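Local coordinates for protein dihydropyrimidinase (Brevibacillus agri, PDB 3SFW) that probably catalyses the reversible ring-opening hydrolysis of dihydropyrimidines at a two-zinc centre, at residues G53-H58 and T370-L375; L61-P64 and V69-D72; Q234-H239 and K374-F379; C317-N320 and Q324-L327. All coordinates share one frame; numbering follows the deposited sequence.

Interactions 1 and 3 share helix 361-376 and lie with their centres about 8 Å apart. In interaction 1 the helix packs on strand 49-59; in interaction 3 its end meets strand 234-237. The segments on these strands carry His58 and His239, which both bind zinc in the barrel of an amidohydrolase. Interactions 2 and 4 are local loop closures, about 10 Å apart between centres. They join through Ser71 with Pro318 and Val69 with Gln324. Along the chain, interaction 2 closes before interaction 3 opens, interaction 4 is nested inside interaction 3, and interactions 1 and 3 end on the same helix. Thus interactions 1 and 3 join one helix to two zinc-binding segments, and interactions 2 and 4 join neighbouring loops.

Interaction 1: residues G53-H58 and T370-L375; sequences GGIDPH and TKVAKL. With ZN (zinc ion), chain F.
Ile55 and Pro57 of strand 54-58 carry the apolar contact with Val372 and Ala373 of helix 370-375. The strand and helix axes come within 7.9 Å and cross at 51°. Ile55 and Val372 run past each other in opposite directions. Methyl CG2 of Ile55 presses on CG1 of Val372 at 3.5 Å, which is tight for two carbons. The other branch of Ile55 reaches across to the helix, where its CD1 meets CB of Ala373 at 3.7 Å. Val372 holds CG1 anti to its backbone N (chi1 177°), which lets this methyl touch both Ile55 and the ring of Pro57. CD of Pro57 lies 3.7 Å from the same CG1, and the two side chains cross at about a right angle.

The polar groups work on the strand itself. Asp56 points away from the helix and forms an Asx turn: N of His58 donates to its OD1 over 3.0 Å, from above the carboxylate plane. OD2 of Asp56 bonds Ser314.

The metal bond closes the segment. NE2 of His58 binds a zinc ion at 2.1 Å, beside His60, the carboxylated Lys150 and Asp315. ND1 of His58 is held by Glu262.

The strand is thus two-sided: its apolar residues rest on an outer helix of the barrel, while the Asx turn at Asp56 is consistent with a role in setting the backbone from which His58 reaches the metal.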
loop_
_atom_site.group_PDB
_atom_site.type_symbol
_atom_site.label_atom_id
_atom_site.label_comp_id
_atom_site.label_asym_id
_atom_site.label_seq_id
_atom_site.Cartn_x
_atom_site.Cartn_y
_atom_site.Cartn_z
ATOM N N GLY A 53 -8.748 -12.911 34.767
ATOM C CA GLY A 53 -7.305 -13.078 34.997
ATOM C C GLY A 53 -6.606 -12.974 33.670
ATOM O O GLY A 53 -7.075 -13.531 32.679
ATOM N N GLY A 54 -5.450 -12.300 33.640
ATOM C CA GLY A 54 -4.659 -12.276 32.408
ATOM C C GLY A 54 -4.289 -13.680 31.951
ATOM O O GLY A 54 -4.126 -14.558 32.753
ATOM N N ILE A 55 -4.200 -13.897 30.632
ATOM C CA ILE A 55 -3.719 -15.188 30.105
ATOM C C ILE A 55 -2.535 -14.831 29.252
ATOM O O ILE A 55 -2.647 -14.004 28.347
ATOM C CB ILE A 55 -4.783 -15.871 29.216
ATOM C CG1 ILE A 55 -6.067 -16.116 30.041
ATOM C CG2 ILE A 55 -4.214 -17.199 28.616
ATOM C CD1 ILE A 55 -7.226 -16.626 29.170
ATOM N N ASP A 56 -1.348 -15.296 29.658
ATOM C CA ASP A 56 -0.124 -14.975 28.941
ATOM C C ASP A 56 0.234 -16.097 27.995
ATOM O O ASP A 56 0.562 -17.179 28.441
ATOM C CB ASP A 56 1.036 -14.810 29.944
ATOM C CG ASP A 56 2.308 -14.235 29.297
ATOM O OD1 ASP A 56 2.457 -14.258 28.064
ATOM O OD2 ASP A 56 3.188 -13.756 30.053
ATOM N N PRO A 57 0.045 -15.884 26.687
ATOM C CA PRO A 57 0.251 -16.977 25.749
ATOM C C PRO A 57 1.730 -17.177 25.384
ATOM O O PRO A 57 2.016 -17.874 24.397
ATOM C CB PRO A 57 -0.469 -16.499 24.485
ATOM C CG PRO A 57 -0.342 -14.958 24.532
ATOM C CD PRO A 57 -0.522 -14.677 26.042
ATOM N N HIS A 58 2.642 -16.501 26.072
ATOM C CA HIS A 58 4.021 -16.504 25.586
ATOM C C HIS A 58 5.037 -16.593 26.725
ATOM O O HIS A 58 5.579 -15.580 27.178
ATOM C CB HIS A 58 4.280 -15.294 24.677
ATOM C CG HIS A 58 5.534 -15.408 23.853
ATOM N ND1 HIS A 58 5.662 -14.807 22.617
ATOM C CD2 HIS A 58 6.676 -16.119 24.054
ATOM C CE1 HIS A 58 6.843 -15.122 22.100
ATOM N NE2 HIS A 58 7.470 -15.920 22.954
ATOM N N THR A 370 -9.160 -12.089 27.051
ATOM C CA THR A 370 -10.272 -12.746 26.318
ATOM C C THR A 370 -9.883 -13.181 24.908
ATOM O O THR A 370 -10.119 -14.334 24.497
ATOM C CB THR A 370 -11.464 -11.796 26.220
ATOM O OG1 THR A 370 -11.760 -11.250 27.517
ATOM C CG2 THR A 370 -12.708 -12.512 25.588
ATOM N N LYS A 371 -9.243 -12.287 24.153
ATOM C CA LYS A 371 -8.831 -12.646 22.775
ATOM C C LYS A 371 -7.729 -13.743 22.785
ATOM O O LYS A 371 -7.609 -14.566 21.861
ATOM C CB LYS A 371 -8.399 -11.389 21.984
ATOM C CG LYS A 371 -8.378 -11.584 20.458
ATOM C CD LYS A 371 -9.767 -12.095 19.928
ATOM C CE LYS A 371 -10.979 -11.241 20.273
ATOM N NZ LYS A 371 -10.764 -9.804 19.909
ATOM N N VAL A 372 -6.936 -13.749 23.839
ATOM C CA VAL A 372 -5.929 -14.791 23.997
ATOM C C VAL A 372 -6.640 -16.148 24.226
ATOM O O VAL A 372 -6.332 -17.123 23.552
ATOM C CB VAL A 372 -5.067 -14.531 25.267
ATOM C CG1 VAL A 372 -4.053 -15.695 25.469
ATOM C CG2 VAL A 372 -4.312 -13.160 25.166
ATOM N N ALA A 373 -7.673 -16.186 25.090
ATOM C CA ALA A 373 -8.392 -17.466 25.294
ATOM C C ALA A 373 -9.018 -17.947 23.983
ATOM O O ALA A 373 -9.017 -19.130 23.673
ATOM C CB ALA A 373 -9.513 -17.303 26.377
ATOM N N LYS A 374 -9.574 -17.018 23.227
ATOM C CA LYS A 374 -10.273 -17.375 22.014
ATOM C C LYS A 374 -9.306 -17.936 20.910
ATOM O O LYS A 374 -9.554 -18.993 20.313
ATOM C CB LYS A 374 -11.019 -16.140 21.512
ATOM C CG LYS A 374 -12.287 -15.869 22.366
ATOM C CD LYS A 374 -12.880 -14.526 22.032
ATOM C CE LYS A 374 -14.263 -14.391 22.739
ATOM N NZ LYS A 374 -14.817 -13.108 22.233
ATOM N N LEU A 375 -8.160 -17.291 20.738
ATOM C CA LEU A 375 -7.221 -17.721 19.702
ATOM C C LEU A 375 -6.560 -19.039 20.103
ATOM O O LEU A 375 -6.114 -19.770 19.246
ATOM C CB LEU A 375 -6.124 -16.662 19.480
ATOM C CG LEU A 375 -6.661 -15.454 18.698
ATOM C CD1 LEU A 375 -5.610 -14.272 18.656
ATOM C CD2 LEU A 375 -7.043 -15.913 17.278
HETATM ZN ZN ZN F . 9.499 -16.604 22.908
#

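Interaction 2: residues L61-P64 and V69-D72; sequences LDMP and VTSD
Thr70 and Met63 are joined by two hydrogen bonds. N of Met63 donates to OG1 of Thr70 over 2.9 Å, almost straight at 175°. In return, N of Thr70 donates to O of Met63, also over 2.9 Å. The hydroxyl of Thr70 stands between its own backbone N and carbonyl carbon (chi1 58°), which turns it to the facing backbone. There the hydroxyl accepts from N of Met63 and also bonds O of His60, just before the segment.

N of Asp62 has its own acceptor. It donates to O of Asp72 over 2.9 Å. The two segments run nearly antiparallel and form the two sides of a hairpin-like loop after strand 49-59. Pro64 and Val69 form a non-hydrogen-bonded antiparallel pair. This loop follows zinc ligands His58 and His60, and the side chain of Met63 lies about 6 Å from a zinc ion.

One water spans the two segments. It donates to OD1 of Asp62 at 2.7 Å and to O of Thr70 at 2.8 Å. OD2 of Asp62 makes a salt bridge with Lys111. CG1 of Val69 lies 3.6 Å from OD1 of Asp62. The carboxylate of Asp72 is held from outside, OD1 by Thr76 and Asn412, OD2 by His316.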
loop_
_atom_site.group_PDB
_atom_site.type_symbol
_atom_site.label_atom_id
_atom_site.label_comp_id
_atom_site.label_asym_id
_atom_site.label_seq_id
_atom_site.Cartn_x
_atom_site.Cartn_y
_atom_site.Cartn_z
ATOM N N LEU A 61 9.209 -21.020 30.747
ATOM C CA LEU A 61 9.657 -21.352 32.107
ATOM C C LEU A 61 10.549 -22.613 32.076
ATOM O O LEU A 61 10.248 -23.592 31.367
ATOM C CB LEU A 61 8.428 -21.618 32.992
ATOM C CG LEU A 61 7.386 -20.490 33.013
ATOM C CD1 LEU A 61 6.296 -20.808 34.065
ATOM C CD2 LEU A 61 8.086 -19.148 33.396
ATOM N N ASP A 62 11.610 -22.616 32.897
ATOM C CA ASP A 62 12.534 -23.741 32.962
ATOM C C ASP A 62 13.009 -24.179 31.592
ATOM O O ASP A 62 13.025 -25.389 31.271
ATOM C CB ASP A 62 11.888 -24.927 33.697
ATOM C CG ASP A 62 12.921 -25.895 34.284
ATOM O OD1 ASP A 62 13.970 -25.446 34.809
ATOM O OD2 ASP A 62 12.664 -27.115 34.223
ATOM N N MET A 63 13.320 -23.210 30.750
ATOM C CA MET A 63 13.644 -23.493 29.358
ATOM C C MET A 63 15.165 -23.613 29.192
ATOM O O MET A 63 15.910 -22.696 29.534
ATOM C CB MET A 63 13.171 -22.315 28.492
ATOM C CG MET A 63 13.505 -22.500 26.977
ATOM S SD MET A 63 13.620 -20.865 26.207
ATOM C CE MET A 63 13.741 -21.231 24.493
ATOM N N PRO A 64 15.630 -24.693 28.570
ATOM C CA PRO A 64 17.067 -24.741 28.214
ATOM C C PRO A 64 17.357 -23.883 26.980
ATOM O O PRO A 64 16.761 -24.115 25.917
ATOM C CB PRO A 64 17.293 -26.231 27.879
ATOM C CG PRO A 64 15.924 -26.711 27.369
ATOM C CD PRO A 64 14.868 -25.872 28.092
ATOM N N VAL A 69 19.784 -22.225 31.535
ATOM C CA VAL A 69 18.337 -22.550 31.706
ATOM C C VAL A 69 17.654 -21.312 32.253
ATOM O O VAL A 69 18.204 -20.666 33.125
ATOM C CB VAL A 69 18.130 -23.720 32.661
ATOM C CG1 VAL A 69 16.627 -24.006 32.907
ATOM C CG2 VAL A 69 18.813 -24.963 32.097
ATOM N N THR A 70 16.433 -20.986 31.789
ATOM C CA THR A 70 15.807 -19.753 32.297
ATOM C C THR A 70 15.613 -19.832 33.800
ATOM O O THR A 70 15.365 -20.927 34.379
ATOM C CB THR A 70 14.475 -19.378 31.577
ATOM O OG1 THR A 70 13.520 -20.465 31.706
ATOM C CG2 THR A 70 14.716 -19.107 30.155
ATOM N N SER A 71 15.654 -18.668 34.459
ATOM C CA SER A 71 15.836 -18.681 35.885
ATOM C C SER A 71 14.553 -18.843 36.664
ATOM O O SER A 71 14.610 -19.127 37.832
ATOM C CB SER A 71 16.583 -17.429 36.378
ATOM O OG SER A 71 15.795 -16.288 36.176
ATOM N N ASP A 72 13.383 -18.638 36.033
ATOM C CA ASP A 72 12.129 -19.038 36.682
ATOM C C ASP A 72 11.769 -20.433 36.236
ATOM O O ASP A 72 11.815 -20.717 35.043
ATOM C CB ASP A 72 10.964 -18.106 36.261
ATOM C CG ASP A 72 10.846 -16.867 37.148
ATOM O OD1 ASP A 72 10.975 -16.967 38.387
ATOM O OD2 ASP A 72 10.529 -15.804 36.584
HETATM O O HOH W 1 14.506 -23.021 35.969
#

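Interaction 3: residues Q234-H239 and K374-F379; sequences QLYVVH and KLFGMF. With ZN (zinc ion), chain D.
Phe376 points an edge of its ring at the face of Tyr236. The planes stand 70° apart and the centroids are 4.9 Å from each other, a T-shaped stack. Atom CZ of Phe376 sits over the centre of the tyrosine ring. The neighbouring CE2 of Phe376 approaches CE2 of Tyr236 to 3.5 Å. Leu375 comes from another side: its CD1 lies at the edge of the tyrosine ring, near the ring plane, 4.0 Å from CE2 of Tyr236. The tyrosine reaches both because its CG is anti to the backbone N (chi1 179°), which carries the ring out from the strand toward the helix.

Strand 234-237 belongs to the parallel barrel strands of the amidohydrolase fold, and helix 361-376 ends here. Gly377 follows with positive phi in a Schellman motif. Pro57 of strand 49-59 packs against Phe376 and against the hydroxyl end of Tyr236.

The hydroxyl of Tyr236 is buried and held by Glu262 and Thr311. An alanine here is likely to leave the edge of Phe376 without the face it rests on, and Glu262 and Thr311 without the hydroxyl they share.

Three residues beyond the tyrosine, His239 binds a zinc ion through NE2 at 2.2 Å. Two waters, at 2.1 and 2.2 Å from the same zinc ion, complete its shell with His183 and the carboxylated Lys150. CG2 of Val238 covers one face of the His239 ring.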
loop_
_atom_site.group_PDB
_atom_site.type_symbol
_atom_site.label_atom_id
_atom_site.label_comp_id
_atom_site.label_asym_id
_atom_site.label_seq_id
_atom_site.Cartn_x
_atom_site.Cartn_y
_atom_site.Cartn_z
ATOM N N GLN A 234 -4.049 -20.696 9.239
ATOM C CA GLN A 234 -4.189 -19.556 10.169
ATOM C C GLN A 234 -2.867 -19.344 10.905
ATOM O O GLN A 234 -2.216 -20.311 11.292
ATOM C CB GLN A 234 -5.332 -19.775 11.172
ATOM C CG GLN A 234 -5.363 -21.213 11.819
ATOM C CD GLN A 234 -6.318 -22.166 11.049
ATOM O OE1 GLN A 234 -7.161 -21.731 10.262
ATOM N NE2 GLN A 234 -6.142 -23.472 11.244
ATOM N N LEU A 235 -2.448 -18.075 11.039
ATOM C CA LEU A 235 -1.088 -17.751 11.458
ATOM C C LEU A 235 -1.169 -16.799 12.624
ATOM O O LEU A 235 -2.011 -15.894 12.628
ATOM C CB LEU A 235 -0.333 -17.027 10.308
ATOM C CG LEU A 235 1.123 -16.611 10.654
ATOM C CD1 LEU A 235 2.023 -17.912 10.656
ATOM C CD2 LEU A 235 1.636 -15.671 9.557
ATOM N N TYR A 236 -0.292 -16.994 13.602
ATOM C CA TYR A 236 -0.167 -16.074 14.729
ATOM C C TYR A 236 1.296 -15.650 14.843
ATOM O O TYR A 236 2.159 -16.452 15.047
ATOM C CB TYR A 236 -0.649 -16.780 15.995
ATOM C CG TYR A 236 -0.562 -15.976 17.277
ATOM C CD1 TYR A 236 0.654 -15.860 17.970
ATOM C CD2 TYR A 236 -1.735 -15.512 17.901
ATOM C CE1 TYR A 236 0.713 -15.235 19.240
ATOM C CE2 TYR A 236 -1.699 -14.857 19.134
ATOM C CZ TYR A 236 -0.481 -14.712 19.791
ATOM O OH TYR A 236 -0.463 -14.223 21.083
ATOM N N VAL A 237 1.562 -14.386 14.585
ATOM C CA VAL A 237 2.920 -13.880 14.600
ATOM C C VAL A 237 3.247 -13.435 16.021
ATOM O O VAL A 237 2.650 -12.469 16.530
ATOM C CB VAL A 237 3.093 -12.669 13.638
ATOM C CG1 VAL A 237 4.616 -12.261 13.583
ATOM C CG2 VAL A 237 2.550 -13.008 12.215
ATOM N N VAL A 238 4.222 -14.088 16.676
ATOM C CA VAL A 238 4.497 -13.745 18.087
ATOM C C VAL A 238 5.428 -12.512 18.095
ATOM O O VAL A 238 6.039 -12.188 17.076
ATOM C CB VAL A 238 5.204 -14.894 18.891
ATOM C CG1 VAL A 238 4.383 -16.210 18.812
ATOM C CG2 VAL A 238 6.627 -15.154 18.345
ATOM N N HIS A 239 5.442 -11.815 19.228
ATOM C CA HIS A 239 6.291 -10.626 19.429
ATOM C C HIS A 239 6.527 -9.813 18.154
ATOM O O HIS A 239 7.669 -9.637 17.744
ATOM C CB HIS A 239 7.647 -10.954 20.161
ATOM C CG HIS A 239 8.444 -12.106 19.581
ATOM N ND1 HIS A 239 8.746 -12.220 18.234
ATOM C CD2 HIS A 239 9.116 -13.113 20.207
ATOM C CE1 HIS A 239 9.517 -13.293 18.050
ATOM N NE2 HIS A 239 9.765 -13.832 19.237
ATOM N N LYS A 374 -9.574 -17.018 23.227
ATOM C CA LYS A 374 -10.273 -17.375 22.014
ATOM C C LYS A 374 -9.306 -17.936 20.910
ATOM O O LYS A 374 -9.554 -18.993 20.313
ATOM C CB LYS A 374 -11.019 -16.140 21.512
ATOM C CG LYS A 374 -12.287 -15.869 22.366
ATOM C CD LYS A 374 -12.880 -14.526 22.032
ATOM C CE LYS A 374 -14.263 -14.391 22.739
ATOM N NZ LYS A 374 -14.817 -13.108 22.233
ATOM N N LEU A 375 -8.160 -17.291 20.738
ATOM C CA LEU A 375 -7.221 -17.721 19.702
ATOM C C LEU A 375 -6.560 -19.039 20.103
ATOM O O LEU A 375 -6.114 -19.770 19.246
ATOM C CB LEU A 375 -6.124 -16.662 19.480
ATOM C CG LEU A 375 -6.661 -15.454 18.698
ATOM C CD1 LEU A 375 -5.610 -14.272 18.656
ATOM C CD2 LEU A 375 -7.043 -15.913 17.278
ATOM N N PHE A 376 -6.431 -19.274 21.415
ATOM C CA PHE A 376 -5.719 -20.466 21.915
ATOM C C PHE A 376 -6.641 -21.552 22.486
ATOM O O PHE A 376 -6.176 -22.535 23.054
ATOM C CB PHE A 376 -4.642 -20.029 22.925
ATOM C CG PHE A 376 -3.487 -19.347 22.234
ATOM C CD1 PHE A 376 -2.633 -20.094 21.426
ATOM C CD2 PHE A 376 -3.361 -17.954 22.244
ATOM C CE1 PHE A 376 -1.603 -19.466 20.692
ATOM C CE2 PHE A 376 -2.296 -17.323 21.575
ATOM C CZ PHE A 376 -1.467 -18.063 20.724
ATOM N N GLY A 377 -7.934 -21.433 22.213
ATOM C CA GLY A 377 -8.847 -22.607 22.444
ATOM C C GLY A 377 -9.139 -22.848 23.920
ATOM O O GLY A 377 -9.302 -24.001 24.366
ATOM N N MET A 378 -9.195 -21.760 24.693
ATOM C CA MET A 378 -9.407 -21.851 26.155
ATOM C C MET A 378 -10.690 -21.121 26.521
ATOM O O MET A 378 -10.955 -20.936 27.668
ATOM C CB MET A 378 -8.228 -21.155 26.927
ATOM C CG MET A 378 -6.846 -21.855 26.704
ATOM S SD MET A 378 -5.409 -20.755 27.058
ATOM C CE MET A 378 -5.450 -20.784 28.831
ATOM N N PHE A 379 -11.482 -20.699 25.534
ATOM C CA PHE A 379 -12.654 -19.847 25.814
ATOM C C PHE A 379 -13.895 -20.744 25.652
ATOM O O PHE A 379 -13.957 -21.530 24.713
ATOM C CB PHE A 379 -12.729 -18.700 24.789
ATOM C CG PHE A 379 -13.792 -17.675 25.113
ATOM C CD1 PHE A 379 -15.038 -17.722 24.494
ATOM C CD2 PHE A 379 -13.543 -16.699 26.081
ATOM C CE1 PHE A 379 -16.044 -16.776 24.847
ATOM C CE2 PHE A 379 -14.523 -15.807 26.431
ATOM C CZ PHE A 379 -15.757 -15.830 25.797
HETATM ZN ZN ZN D . 10.785 -15.661 19.873
HETATM O O HOH W 2 12.087 -17.106 20.674
HETATM O O HOH W 3 12.506 -14.601 20.832
#

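Interaction 4: residues C317-N320 and Q324-L327; sequences CPFN and QKEL
Gln324 turns its side-chain amide back onto Asn320. Its CG lies anti to the carbonyl carbon (chi1 -70°) and the chain runs extended beyond it, which brings OE1 to the backbone of the preceding loop. There OE1 accepts from N of Asn320 over 2.9 Å, with the donor tilted from the carbonyl plane. The side chain of Asn320 adds a weak bond, ND2 to OE1 of Gln324 at 3.1 Å. The other end of the glutamine amide, NE2, lies at the edge of the Phe319 ring, 3.8 Å from CD1 of Phe319, with the ring and amide planes 74° apart. NE2 is hydrogen-bonded to Thr68 and to O of Val69. A leucine in place of Gln324 would probably leave N of Asn320 and O of Val69 without these partners and weaken the tie between the two loops.

The Lys325 chain bends at its second torsion (-71°), which brings its CE to 4.1 Å from CB of Phe319. Its ammonium goes on to the carbonyls of Gly338 and Pro336. N of Lys325 donates to O of Asn320 over 2.8 Å.

The contact folds the loop that leaves strand 311-312 against the last residues of short helix 321-325. Phe319 meanwhile packs on Thr68 of strand 68-69 and on Thr70 just after it.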
loop_
_atom_site.group_PDB
_atom_site.type_symbol
_atom_site.label_atom_id
_atom_site.label_comp_id
_atom_site.label_asym_id
_atom_site.label_seq_id
_atom_site.Cartn_x
_atom_site.Cartn_y
_atom_site.Cartn_z
ATOM N N CYS A 317 11.404 -14.916 29.582
ATOM C CA CYS A 317 12.481 -15.845 29.238
ATOM C C CYS A 317 13.705 -15.338 30.077
ATOM O O CYS A 317 14.683 -14.842 29.518
ATOM C CB CYS A 317 12.723 -15.777 27.715
ATOM S SG CYS A 317 13.828 -17.116 27.085
ATOM N N PRO A 318 13.602 -15.429 31.414
ATOM C CA PRO A 318 14.516 -14.668 32.286
ATOM C C PRO A 318 15.889 -15.341 32.474
ATOM O O PRO A 318 15.984 -16.577 32.613
ATOM C CB PRO A 318 13.750 -14.607 33.613
ATOM C CG PRO A 318 13.010 -15.959 33.622
ATOM C CD PRO A 318 12.508 -16.052 32.185
ATOM N N PHE A 319 16.933 -14.516 32.499
ATOM C CA PHE A 319 18.271 -14.972 32.903
ATOM C C PHE A 319 18.832 -13.903 33.817
ATOM O O PHE A 319 18.739 -12.699 33.508
ATOM C CB PHE A 319 19.163 -15.081 31.669
ATOM C CG PHE A 319 18.675 -16.077 30.648
ATOM C CD1 PHE A 319 18.920 -17.443 30.823
ATOM C CD2 PHE A 319 17.956 -15.653 29.519
ATOM C CE1 PHE A 319 18.428 -18.388 29.900
ATOM C CE2 PHE A 319 17.487 -16.598 28.548
ATOM C CZ PHE A 319 17.772 -17.964 28.724
ATOM N N ASN A 320 19.430 -14.319 34.925
ATOM C CA ASN A 320 20.106 -13.369 35.786
ATOM C C ASN A 320 21.176 -12.576 35.034
ATOM O O ASN A 320 21.892 -13.093 34.176
ATOM C CB ASN A 320 20.760 -14.103 36.964
ATOM C CG ASN A 320 19.756 -14.674 37.893
ATOM O OD1 ASN A 320 19.074 -13.941 38.596
ATOM N ND2 ASN A 320 19.602 -16.008 37.867
ATOM N N GLN A 324 24.541 -15.448 34.275
ATOM C CA GLN A 324 23.911 -15.949 33.087
ATOM C C GLN A 324 24.069 -14.966 31.940
ATOM O O GLN A 324 24.610 -15.319 30.910
ATOM C CB GLN A 324 22.417 -16.268 33.348
ATOM C CG GLN A 324 22.266 -17.484 34.256
ATOM C CD GLN A 324 20.826 -17.858 34.450
ATOM O OE1 GLN A 324 20.053 -17.098 35.050
ATOM N NE2 GLN A 324 20.443 -19.025 33.941
ATOM N N LYS A 325 23.623 -13.717 32.110
ATOM C CA LYS A 325 23.817 -12.789 31.011
ATOM C C LYS A 325 25.342 -12.628 30.744
ATOM O O LYS A 325 25.749 -12.424 29.604
ATOM C CB LYS A 325 23.211 -11.393 31.289
ATOM C CG LYS A 325 21.635 -11.328 31.268
ATOM C CD LYS A 325 21.064 -11.495 29.844
ATOM C CE LYS A 325 19.496 -11.436 29.841
ATOM N NZ LYS A 325 19.009 -11.504 28.436
ATOM N N GLU A 326 26.137 -12.766 31.806
ATOM C CA GLU A 326 27.615 -12.653 31.713
ATOM C C GLU A 326 28.283 -13.728 30.868
ATOM O O GLU A 326 29.419 -13.550 30.422
ATOM C CB GLU A 326 28.235 -12.627 33.114
ATOM C CG GLU A 326 27.799 -11.431 33.972
ATOM C CD GLU A 326 28.620 -11.356 35.265
ATOM O OE1 GLU A 326 28.408 -12.215 36.170
ATOM O OE2 GLU A 326 29.571 -10.537 35.290
ATOM N N LEU A 327 27.559 -14.789 30.518
ATOM C CA LEU A 327 28.099 -15.701 29.533
ATOM C C LEU A 327 28.469 -14.940 28.260
ATOM O O LEU A 327 29.321 -15.398 27.473
ATOM C CB LEU A 327 27.100 -16.829 29.223
ATOM C CG LEU A 327 26.836 -17.773 30.402
ATOM C CD1 LEU A 327 25.631 -18.642 30.029
ATOM C CD2 LEU A 327 28.078 -18.678 30.669
#